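Local coordinates for protein Dr hemagglutinin structural subunit (Escherichia coli, PDB 1UT1) that mediates adherence of uropathogenic Escherichia coli to the upper urinary tract as a fimbrial adhesin that binds the Dr blood group antigen, at residues G15-E26 and T132-G143; A57-K68 and G107-W117. The protein carries 3 engineered substitutions. One frame throughout, in Å; residues are numbered along the deposited sequence.

Contact 1. Residues G15-E26 and T132-G143. With EDO (1,2-ethanediol), chain H; EDO (1,2-ethanediol), chain N; SO4 (sulfate ion), chain O.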
loop_
_atom_site.group_PDB
_atom_site.type_symbol
_atom_site.label_atom_id
_atom_site.label_comp_id
_atom_site.label_asym_id
_atom_site.label_seq_id
_atom_site.Cartn_x
_atom_site.Cartn_y
_atom_site.Cartn_z
ATOM N N GLY A 15 -2.030 -13.981 13.730
ATOM C CA GLY A 15 -2.175 -14.341 12.329
ATOM C C GLY A 15 -1.964 -13.115 11.458
ATOM O O GLY A 15 -1.597 -12.029 11.932
ATOM N N THR A 16 -2.335 -13.243 10.204
ATOM C CA THR A 16 -2.229 -12.137 9.302
ATOM C C THR A 16 -3.596 -11.461 9.000
ATOM O O THR A 16 -4.642 -11.874 9.490
ATOM C CB THR A 16 -1.505 -12.535 8.055
ATOM O OG1 THR A 16 -2.199 -13.625 7.428
ATOM C CG2 THR A 16 -0.081 -13.005 8.444
ATOM N N THR A 17 -3.549 -10.425 8.190
ATOM C CA THR A 17 -4.719 -9.623 7.903
ATOM C C THR A 17 -5.071 -9.654 6.424
ATOM O O THR A 17 -4.194 -9.473 5.548
ATOM C CB THR A 17 -4.442 -8.167 8.327
ATOM O OG1 THR A 17 -4.208 -8.135 9.742
ATOM C CG2 THR A 17 -5.622 -7.224 7.972
ATOM N N GLY A 18 -6.344 -9.908 6.152
ATOM C CA GLY A 18 -6.857 -9.904 4.789
ATOM C C GLY A 18 -7.722 -8.645 4.601
ATOM O O GLY A 18 -8.593 -8.343 5.429
ATOM N N THR A 19 -7.502 -7.936 3.495
ATOM C CA THR A 19 -8.263 -6.737 3.213
ATOM C C THR A 19 -9.059 -6.956 1.932
ATOM O O THR A 19 -8.475 -7.283 0.896
ATOM C CB THR A 19 -7.306 -5.546 3.050
ATOM O OG1 THR A 19 -6.515 -5.403 4.246
ATOM C CG2 THR A 19 -8.079 -4.256 2.780
ATOM N N THR A 20 -10.388 -6.847 2.033
ATOM C CA THR A 20 -11.308 -7.016 0.896
ATOM C C THR A 20 -11.749 -5.636 0.456
ATOM O O THR A 20 -12.243 -4.851 1.260
ATOM C CB THR A 20 -12.555 -7.838 1.325
ATOM O OG1 THR A 20 -12.138 -9.173 1.679
ATOM C CG2 THR A 20 -13.598 -7.907 0.180
ATOM N N LYS A 21 -11.469 -5.305 -0.796
ATOM C CA LYS A 21 -11.700 -3.966 -1.306
ATOM C C LYS A 21 -12.659 -4.007 -2.468
ATOM O O LYS A 21 -12.675 -4.982 -3.266
ATOM C CB LYS A 21 -10.383 -3.373 -1.785
ATOM C CG LYS A 21 -9.392 -3.106 -0.654
ATOM C CD LYS A 21 -8.168 -2.341 -1.173
ATOM C CE LYS A 21 -7.025 -2.351 -0.150
ATOM N NZ LYS A 21 -5.675 -2.451 -0.798
ATOM N N LEU A 22 -13.443 -2.942 -2.596
ATOM C CA LEU A 22 -14.373 -2.848 -3.703
ATOM C C LEU A 22 -14.556 -1.376 -4.024
ATOM O O LEU A 22 -14.822 -0.605 -3.142
ATOM C CB LEU A 22 -15.751 -3.470 -3.304
ATOM C CG LEU A 22 -16.876 -3.239 -4.317
ATOM C CD1 LEU A 22 -16.601 -3.996 -5.545
ATOM C CD2 LEU A 22 -18.255 -3.593 -3.743
ATOM N N THR A 23 -14.457 -1.009 -5.296
ATOM C CA THR A 23 -14.821 0.327 -5.725
ATOM C C THR A 23 -16.220 0.261 -6.343
ATOM O O THR A 23 -16.485 -0.551 -7.244
ATOM C CB THR A 23 -13.819 0.883 -6.741
ATOM O OG1 THR A 23 -12.544 1.042 -6.094
ATOM C CG2 THR A 23 -14.309 2.222 -7.286
ATOM N N VAL A 24 -17.111 1.108 -5.837
ATOM C CA VAL A 24 -18.498 1.163 -6.301
ATOM C C VAL A 24 -18.612 2.367 -7.255
ATOM O O VAL A 24 -18.079 3.440 -6.971
ATOM C CB VAL A 24 -19.474 1.341 -5.107
ATOM C CG1 VAL A 24 -20.951 1.564 -5.605
ATOM C CG2 VAL A 24 -19.402 0.097 -4.206
ATOM N N THR A 25 -19.214 2.148 -8.415
ATOM C CA THR A 25 -19.364 3.215 -9.389
ATOM C C THR A 25 -20.819 3.407 -9.827
ATOM O O THR A 25 -21.714 2.614 -9.454
ATOM C CB THR A 25 -18.513 2.926 -10.643
ATOM O OG1 THR A 25 -19.175 1.960 -11.486
ATOM C CG2 THR A 25 -17.128 2.409 -10.251
ATOM N N GLU A 26 -21.032 4.408 -10.696
ATOM C CA GLU A 26 -22.319 4.549 -11.371
ATOM C C GLU A 26 -22.240 3.705 -12.659
ATOM O O GLU A 26 -21.216 3.088 -12.933
ATOM C CB GLU A 26 -22.572 6.015 -11.731
ATOM C CG GLU A 26 -22.791 6.914 -10.558
ATOM C CD GLU A 26 -23.416 8.227 -10.960
ATOM O OE1 GLU A 26 -23.587 8.453 -12.175
ATOM O OE2 GLU A 26 -23.687 9.050 -10.064
ATOM N N THR A 132 -25.986 2.362 -2.961
ATOM C CA THR A 132 -24.724 2.645 -2.285
ATOM C C THR A 132 -23.998 3.766 -3.018
ATOM O O THR A 132 -23.854 3.711 -4.228
ATOM C CB THR A 132 -23.825 1.378 -2.290
ATOM O OG1 THR A 132 -24.487 0.351 -1.539
ATOM C CG2 THR A 132 -22.449 1.673 -1.669
ATOM N N PRO A 133 -23.532 4.783 -2.295
ATOM C CA PRO A 133 -22.812 5.882 -2.967
ATOM C C PRO A 133 -21.509 5.367 -3.605
ATOM O O PRO A 133 -20.772 4.574 -2.997
ATOM C CB PRO A 133 -22.473 6.846 -1.828
ATOM C CG PRO A 133 -23.343 6.485 -0.695
ATOM C CD PRO A 133 -23.656 5.008 -0.849
ATOM N N PRO A 134 -21.166 5.889 -4.781
ATOM C CA PRO A 134 -19.879 5.538 -5.386
ATOM C C PRO A 134 -18.716 5.918 -4.443
ATOM O O PRO A 134 -18.760 6.936 -3.738
ATOM C CB PRO A 134 -19.843 6.395 -6.662
ATOM C CG PRO A 134 -21.335 6.528 -7.032
ATOM C CD PRO A 134 -22.026 6.661 -5.704
ATOM N N GLY A 135 -17.714 5.048 -4.382
ATOM C CA GLY A 135 -16.552 5.276 -3.538
ATOM C C GLY A 135 -15.752 3.981 -3.400
ATOM O O GLY A 135 -16.033 2.995 -4.082
ATOM N N ASN A 136 -14.727 4.029 -2.548
ATOM C CA ASN A 136 -13.863 2.873 -2.259
ATOM C C ASN A 136 -14.230 2.339 -0.905
ATOM O O ASN A 136 -14.292 3.079 0.082
ATOM C CB ASN A 136 -12.378 3.288 -2.269
ATOM C CG ASN A 136 -11.990 3.966 -3.550
ATOM O OD1 ASN A 136 -12.173 3.407 -4.635
ATOM N ND2 ASN A 136 -11.633 5.243 -3.455
ATOM N N TYR A 137 -14.510 1.052 -0.862
ATOM C CA TYR A 137 -15.003 0.399 0.337
ATOM C C TYR A 137 -14.047 -0.691 0.716
ATOM O O TYR A 137 -13.481 -1.338 -0.141
ATOM C CB TYR A 137 -16.381 -0.211 0.035
ATOM C CG TYR A 137 -17.456 0.840 -0.111
ATOM C CD1 TYR A 137 -18.300 1.158 0.962
ATOM C CD2 TYR A 137 -17.633 1.514 -1.322
ATOM C CE1 TYR A 137 -19.262 2.173 0.847
ATOM C CE2 TYR A 137 -18.632 2.492 -1.473
ATOM C CZ TYR A 137 -19.387 2.868 -0.356
ATOM O OH TYR A 137 -20.362 3.839 -0.490
ATOM N N THR A 138 -13.915 -0.920 2.018
ATOM C CA THR A 138 -12.925 -1.875 2.519
ATOM C C THR A 138 -13.476 -2.660 3.716
ATOM O O THR A 138 -14.183 -2.087 4.577
ATOM C CB THR A 138 -11.604 -1.076 2.989
ATOM O OG1 THR A 138 -11.151 -0.200 1.936
ATOM C CG2 THR A 138 -10.483 -2.029 3.331
ATOM N N LEU A 139 -13.089 -3.943 3.804
ATOM C CA LEU A 139 -13.388 -4.779 4.960
ATOM C C LEU A 139 -12.070 -5.449 5.342
ATOM O O LEU A 139 -11.429 -6.098 4.512
ATOM C CB LEU A 139 -14.426 -5.860 4.659
ATOM C CG LEU A 139 -14.516 -6.976 5.720
ATOM C CD1 LEU A 139 -15.028 -6.427 7.045
ATOM C CD2 LEU A 139 -15.452 -8.086 5.223
ATOM N N THR A 140 -11.624 -5.223 6.572
ATOM C CA THR A 140 -10.335 -5.757 7.005
ATOM C C THR A 140 -10.545 -6.821 8.098
ATOM O O THR A 140 -11.285 -6.583 9.068
ATOM C CB THR A 140 -9.465 -4.608 7.539
ATOM O OG1 THR A 140 -9.243 -3.653 6.485
ATOM C CG2 THR A 140 -8.132 -5.134 8.019
ATOM N N LEU A 141 -9.962 -8.005 7.900
ATOM C CA LEU A 141 -10.135 -9.148 8.829
ATOM C C LEU A 141 -8.765 -9.663 9.267
ATOM O O LEU A 141 -7.876 -9.896 8.438
ATOM C CB LEU A 141 -10.880 -10.294 8.151
ATOM C CG LEU A 141 -12.340 -9.974 7.713
ATOM C CD1 LEU A 141 -12.873 -11.065 6.746
ATOM C CD2 LEU A 141 -13.226 -9.876 8.917
ATOM N N THR A 142 -8.608 -9.837 10.565
ATOM C CA THR A 142 -7.335 -10.275 11.131
ATOM C C THR A 142 -7.530 -11.624 11.794
ATOM O O THR A 142 -8.457 -11.811 12.577
ATOM C CB THR A 142 -6.833 -9.268 12.205
ATOM O OG1 THR A 142 -6.598 -7.999 11.582
ATOM C CG2 THR A 142 -5.496 -9.793 12.857
ATOM N N GLY A 143 -6.606 -12.538 11.538
ATOM C CA GLY A 143 -6.686 -13.886 12.089
ATOM C C GLY A 143 -6.241 -13.942 13.521
ATOM O O GLY A 143 -5.397 -13.148 13.974
HETATM C C1 EDO H . -15.088 6.261 -6.448
HETATM O O1 EDO H . -13.956 6.096 -7.289
HETATM C C2 EDO H . -16.308 6.529 -7.327
HETATM O O2 EDO H . -16.579 5.375 -8.136
HETATM C C1 EDO N . -2.105 -10.115 14.528
HETATM O O1 EDO N . -1.544 -9.889 13.242
HETATM C C2 EDO N . -0.990 -10.591 15.467
HETATM O O2 EDO N . -0.404 -11.816 14.978
HETATM S S SO4 O . -4.722 -9.546 1.167
HETATM O O1 SO4 O . -4.572 -8.701 -0.065
HETATM O O2 SO4 O . -3.507 -9.553 2.002
HETATM O O3 SO4 O . -5.795 -8.906 1.983
HETATM O O4 SO4 O . -5.244 -10.844 0.792
HETATM O O HOH W 1 -6.899 -2.923 5.821
HETATM O O HOH W 2 -11.153 -9.187 4.050
#
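V24 lays its CG2 methyl obliquely against the ring of Y137, with V24 CG2 3.7 Å from Y137 CD2. The valine's first torsion (chi1 174°) sets CG2 beside its backbone N, while CG1 heads for the backbone carbonyls of T132 and P133. The tyrosine ring is fixed at its far end by Y137 OH, which gives its proton to a lone pair of P133 O at 2.6 Å, in the carbonyl plane; the carbonyl oxygen of L22 lies at the ring edge. V24 and Y137 lie on strands 16-25 and 135-143, an antiparallel pair joined by nine backbone hydrogen bonds within the immunoglobulin-like fold of the Dr adhesins.

T20, L22, V24, Y137, L139 and L141 occupy one face and are buried; L22, Y137 and L139 pack on L81 of strand 78-83, and T20 and L22 on I50 of strand 49-58. A water 2.6 Å from T20 OG1 serves that buried hydroxyl and also donates to L139 O.

The other face is lined mainly by threonines. T23 and N136 lie side by side and point the same way, with T23 OG1 donating to N136 OD1 at 2.8 Å in the plane of the amide carbonyl; D84 holds N136 ND2, so both ends of the amide are engaged. Farther along, T17 CG2 presses on T140 CG2 at 3.3 Å, tighter than usual for methyls.

At the ends of strand 16-25 other chains take over: T16 OG1 bonds V32 N of the second subunit, and E26 N bonds S14 OG of the third. The chemistry implies a two-sided ladder: mainly apolar groups pack inward on one side, while on the other T23 pairs with N136 and one water joins T19 OG1 to T140 OG1.

Contact 2. Residues A57-K68 and G107-W117. With EDO (1,2-ethanediol), chain K.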
loop_
_atom_site.group_PDB
_atom_site.type_symbol
_atom_site.label_atom_id
_atom_site.label_comp_id
_atom_site.label_asym_id
_atom_site.label_seq_id
_atom_site.Cartn_x
_atom_site.Cartn_y
_atom_site.Cartn_z
ATOM N N ALA A 57 -5.272 -21.997 9.188
ATOM C CA ALA A 57 -4.776 -21.963 10.571
ATOM C C ALA A 57 -3.788 -23.105 10.748
ATOM O O ALA A 57 -3.955 -24.173 10.167
ATOM C CB ALA A 57 -5.953 -22.102 11.589
ATOM N N LEU A 58 -2.754 -22.861 11.541
ATOM C CA LEU A 58 -1.769 -23.893 11.890
ATOM C C LEU A 58 -1.509 -23.772 13.386
ATOM O O LEU A 58 -1.417 -22.665 13.896
ATOM C CB LEU A 58 -0.450 -23.671 11.126
ATOM C CG LEU A 58 -0.537 -23.657 9.583
ATOM C CD1 LEU A 58 -0.396 -22.207 9.017
ATOM C CD2 LEU A 58 0.507 -24.589 8.956
ATOM N N GLY A 59 -1.326 -24.906 14.075
ATOM C CA GLY A 59 -1.028 -24.885 15.518
ATOM C C GLY A 59 -2.232 -24.575 16.416
ATOM O O GLY A 59 -2.067 -24.218 17.593
ATOM N N CYS A 60 -3.440 -24.744 15.874
ATOM C CA CYS A 60 -4.652 -24.384 16.588
ATOM C C CYS A 60 -5.483 -25.602 16.886
ATOM O O CYS A 60 -6.716 -25.513 16.977
ATOM C CB CYS A 60 -5.496 -23.409 15.746
ATOM S SG CYS A 60 -4.602 -21.901 15.252
ATOM N N ASP A 61 -4.826 -26.738 17.078
ATOM C CA ASP A 61 -5.585 -27.968 17.332
ATOM C C ASP A 61 -6.491 -27.843 18.556
ATOM O O ASP A 61 -7.574 -28.417 18.593
ATOM C CB ASP A 61 -4.673 -29.205 17.397
ATOM C CG ASP A 61 -4.202 -29.659 16.007
ATOM O OD1 ASP A 61 -3.294 -30.514 15.923
ATOM O OD2 ASP A 61 -4.743 -29.167 14.990
ATOM N N ALA A 62 -6.105 -26.988 19.493
ATOM C CA ALA A 62 -6.861 -26.795 20.732
ATOM C C ALA A 62 -7.493 -25.411 20.896
ATOM O O ALA A 62 -7.836 -25.005 22.013
ATOM C CB ALA A 62 -5.950 -27.097 21.946
ATOM N N ARG A 63 -7.544 -24.629 19.820
ATOM C CA ARG A 63 -8.113 -23.286 19.910
ATOM C C ARG A 63 -9.222 -23.158 18.877
ATOM O O ARG A 63 -9.210 -23.865 17.864
ATOM C CB ARG A 63 -7.059 -22.206 19.588
ATOM C CG ARG A 63 -5.768 -22.342 20.358
ATOM C CD ARG A 63 -5.901 -21.807 21.763
ATOM N NE ARG A 63 -4.614 -21.852 22.455
ATOM C CZ ARG A 63 -4.393 -21.351 23.661
ATOM N NH1 ARG A 63 -3.191 -21.448 24.212
ATOM N NH2 ARG A 63 -5.375 -20.753 24.317
ATOM N N GLN A 64 -10.072 -22.159 19.071
ATOM C CA GLN A 64 -11.141 -21.840 18.099
ATOM C C GLN A 64 -10.668 -20.728 17.161
ATOM O O GLN A 64 -10.464 -19.591 17.579
ATOM C CB GLN A 64 -12.395 -21.383 18.827
ATOM C CG GLN A 64 -13.092 -22.527 19.520
ATOM C CD GLN A 64 -14.249 -22.071 20.380
ATOM O OE1 GLN A 64 -15.328 -21.724 19.869
ATOM N NE2 GLN A 64 -14.006 -21.965 21.676
ATOM N N VAL A 65 -10.477 -21.073 15.900
ATOM C CA VAL A 65 -10.015 -20.126 14.893
ATOM C C VAL A 65 -11.008 -18.980 14.800
ATOM O O VAL A 65 -12.233 -19.199 14.855
ATOM C CB VAL A 65 -9.872 -20.840 13.536
ATOM C CG1 VAL A 65 -9.625 -19.835 12.405
ATOM C CG2 VAL A 65 -8.724 -21.873 13.622
ATOM N N ALA A 66 -10.489 -17.779 14.546
ATOM C CA ALA A 66 -11.318 -16.581 14.538
ATOM C C ALA A 66 -10.791 -15.476 13.632
ATOM O O ALA A 66 -9.585 -15.343 13.414
ATOM C CB ALA A 66 -11.478 -16.069 15.937
ATOM N N LEU A 67 -11.712 -14.670 13.116
ATOM C CA LEU A 67 -11.349 -13.517 12.319
ATOM C C LEU A 67 -11.970 -12.307 12.998
ATOM O O LEU A 67 -13.172 -12.315 13.325
ATOM C CB LEU A 67 -11.952 -13.650 10.912
ATOM C CG LEU A 67 -11.644 -14.962 10.207
ATOM C CD1 LEU A 67 -12.485 -15.018 8.892
ATOM C CD2 LEU A 67 -10.151 -15.020 9.889
ATOM N N LYS A 68 -11.175 -11.277 13.208
ATOM C CA LYS A 68 -11.703 -10.075 13.825
ATOM C C LYS A 68 -11.758 -8.980 12.773
ATOM O O LYS A 68 -10.753 -8.663 12.140
ATOM C CB LYS A 68 -10.806 -9.618 14.999
ATOM C CG LYS A 68 -11.269 -8.266 15.590
ATOM C CD LYS A 68 -11.217 -8.290 17.078
ATOM C CE LYS A 68 -11.842 -7.020 17.686
ATOM N NZ LYS A 68 -12.153 -5.989 16.660
ATOM N N GLY A 107 -17.900 -8.179 16.402
ATOM C CA GLY A 107 -16.830 -7.940 15.419
ATOM C C GLY A 107 -15.937 -9.160 15.176
ATOM O O GLY A 107 -15.118 -9.152 14.258
ATOM N N VAL A 108 -16.106 -10.203 15.989
ATOM C CA VAL A 108 -15.330 -11.420 15.821
ATOM C C VAL A 108 -16.197 -12.517 15.212
ATOM O O VAL A 108 -17.338 -12.758 15.655
ATOM C CB VAL A 108 -14.728 -11.910 17.178
ATOM C CG1 VAL A 108 -13.889 -13.207 16.965
ATOM C CG2 VAL A 108 -13.870 -10.763 17.831
ATOM N N PHE A 109 -15.674 -13.167 14.178
ATOM C CA PHE A 109 -16.362 -14.276 13.537
ATOM C C PHE A 109 -15.512 -15.502 13.851
ATOM O O PHE A 109 -14.375 -15.613 13.380
ATOM C CB PHE A 109 -16.442 -13.997 12.020
ATOM C CG PHE A 109 -17.259 -15.003 11.245
ATOM C CD1 PHE A 109 -18.668 -15.000 11.328
ATOM C CD2 PHE A 109 -16.625 -15.939 10.391
ATOM C CE1 PHE A 109 -19.431 -15.948 10.585
ATOM C CE2 PHE A 109 -17.376 -16.863 9.660
ATOM C CZ PHE A 109 -18.780 -16.813 9.706
ATOM N N TYR A 110 -15.985 -16.334 14.781
ATOM C CA TYR A 110 -15.160 -17.443 15.285
ATOM C C TYR A 110 -15.809 -18.790 15.049
ATOM O O TYR A 110 -17.040 -18.889 14.995
ATOM C CB TYR A 110 -14.819 -17.262 16.776
ATOM C CG TYR A 110 -16.016 -17.444 17.723
ATOM C CD1 TYR A 110 -16.715 -16.337 18.213
ATOM C CD2 TYR A 110 -16.360 -18.709 18.213
ATOM C CE1 TYR A 110 -17.779 -16.495 19.122
ATOM C CE2 TYR A 110 -17.436 -18.872 19.101
ATOM C CZ TYR A 110 -18.104 -17.755 19.580
ATOM O OH TYR A 110 -19.165 -17.902 20.451
ATOM N N LYS A 111 -14.984 -19.824 14.915
ATOM C CA LYS A 111 -15.466 -21.157 14.603
ATOM C C LYS A 111 -15.985 -21.832 15.871
ATOM O O LYS A 111 -15.441 -21.621 16.963
ATOM C CB LYS A 111 -14.345 -21.992 13.952
ATOM C CG LYS A 111 -14.847 -23.295 13.330
ATOM C CD LYS A 111 -13.730 -24.015 12.578
ATOM C CE LYS A 111 -14.276 -25.137 11.699
ATOM N NZ LYS A 111 -15.059 -26.122 12.489
ATOM N N ASN A 112 -17.105 -22.532 15.754
ATOM C CA ASN A 112 -17.754 -23.082 16.966
ATOM C C ASN A 112 -16.967 -24.200 17.664
ATOM O O ASN A 112 -17.264 -24.518 18.814
ATOM C CB ASN A 112 -19.174 -23.582 16.656
ATOM C CG ASN A 112 -20.131 -22.474 16.357
ATOM O OD1 ASN A 112 -21.309 -22.720 16.127
ATOM N ND2 ASN A 112 -19.646 -21.243 16.351
ATOM N N ASP A 113 -16.046 -24.852 16.950
ATOM C CA ASP A 113 -15.207 -25.932 17.537
ATOM C C ASP A 113 -13.739 -25.622 17.366
ATOM O O ASP A 113 -13.358 -24.924 16.416
ATOM C CB ASP A 113 -15.434 -27.273 16.839
ATOM C CG ASP A 113 -16.819 -27.428 16.289
ATOM O OD1 ASP A 113 -17.433 -28.474 16.556
ATOM O OD2 ASP A 113 -17.231 -26.604 15.458
ATOM N N VAL A 114 -12.896 -26.309 18.142
ATOM C CA VAL A 114 -11.446 -26.117 18.017
ATOM C C VAL A 114 -10.901 -26.839 16.795
ATOM O O VAL A 114 -11.567 -27.684 16.207
ATOM C CB VAL A 114 -10.662 -26.599 19.293
ATOM C CG1 VAL A 114 -11.032 -25.765 20.519
ATOM C CG2 VAL A 114 -10.883 -28.125 19.531
ATOM N N GLY A 115 -9.675 -26.514 16.413
ATOM C CA GLY A 115 -9.044 -27.199 15.303
ATOM C C GLY A 115 -8.403 -26.216 14.337
ATOM O O GLY A 115 -8.836 -25.063 14.215
ATOM N N SER A 116 -7.363 -26.684 13.662
ATOM C CA SER A 116 -6.622 -25.865 12.707
ATOM C C SER A 116 -7.346 -25.833 11.364
ATOM O O SER A 116 -6.932 -26.473 10.414
ATOM C CB SER A 116 -5.216 -26.442 12.530
ATOM O OG SER A 116 -4.491 -26.281 13.735
ATOM N N TRP A 117 -8.425 -25.064 11.299
ATOM C CA TRP A 117 -9.249 -24.990 10.104
ATOM C C TRP A 117 -8.528 -24.287 8.952
ATOM O O TRP A 117 -7.840 -23.265 9.153
ATOM C CB TRP A 117 -10.525 -24.208 10.428
ATOM C CG TRP A 117 -11.507 -24.196 9.333
ATOM C CD1 TRP A 117 -12.344 -25.227 8.967
ATOM C CD2 TRP A 117 -11.834 -23.084 8.472
ATOM N NE1 TRP A 117 -13.179 -24.812 7.954
ATOM C CE2 TRP A 117 -12.882 -23.512 7.622
ATOM C CE3 TRP A 117 -11.338 -21.769 8.336
ATOM C CZ2 TRP A 117 -13.464 -22.674 6.657
ATOM C CZ3 TRP A 117 -11.917 -20.935 7.364
ATOM C CH2 TRP A 117 -12.961 -21.403 6.527
HETATM C C1 EDO K . -1.728 -28.690 14.218
HETATM O O1 EDO K . -0.864 -29.566 14.941
HETATM C C2 EDO K . -0.873 -27.566 13.627
HETATM O O2 EDO K . -1.212 -27.381 12.244
HETATM O O HOH W 3 -7.206 -29.532 13.806
HETATM O O HOH W 4 -11.200 -23.749 14.960
#
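Strands 64-68 and 108-111 run antiparallel at 162°, their axes 4.6 Å apart, and L67 and F109 form the hydrogen-bonded pair of this short beta ladder in the immunoglobulin-like fold. Beyond it, K111 N meets V65 O at 2.8 Å, nearly in line with the carbonyl bond. On one face A66 CB abuts Y110 CB at 3.6 Å, and the Y110 ring stacks with that of W146. K68 CD lies across V108 CG2, 3.7 Å away.

Past the ladder, loop 112-117 wraps the type I turn C60-R63. G115 N donates to R63 O, and weakly to C60 O, which also accepts the turn's own bond from R63 N. V114 leans its CG1 methyl on the backbone of A62 and R63. The hydroxyl of S116 works in both directions: it accepts from C60 N at 2.8 Å and donates to D61 OD2 from above the carboxylate plane, while a water links D61 OD2 to S116 N. The same turn carries C60, which forms a disulfide with C28 of the second subunit, and A57 and L58 continue the sheet into that subunit.

Between the loop and V65, a second water 2.9 Å from V65 N accepts its proton and donates to both D113 O and G115 O.

Overall arrangement
Contact 2 is nested along the chain inside the loop closed by contact 1: residues 15-26 come first, then 57-68, 107-117 and finally 132-143. Their centres lie about 23 Å apart, contact 1 about 8 Å from the centre of the chain and contact 2 about 16 Å from it. Strand 135-147 connects them, pairing with strand 16-25 on one edge and with strand 64-69 on the opposite edge; the two overlap at T142, whose O forms a probable hydrogen bond with K68 N at 2.8 Å. Both contacts touch the second subunit, into which the sheet continues at A57 and L58, and contact 1 also touches the third.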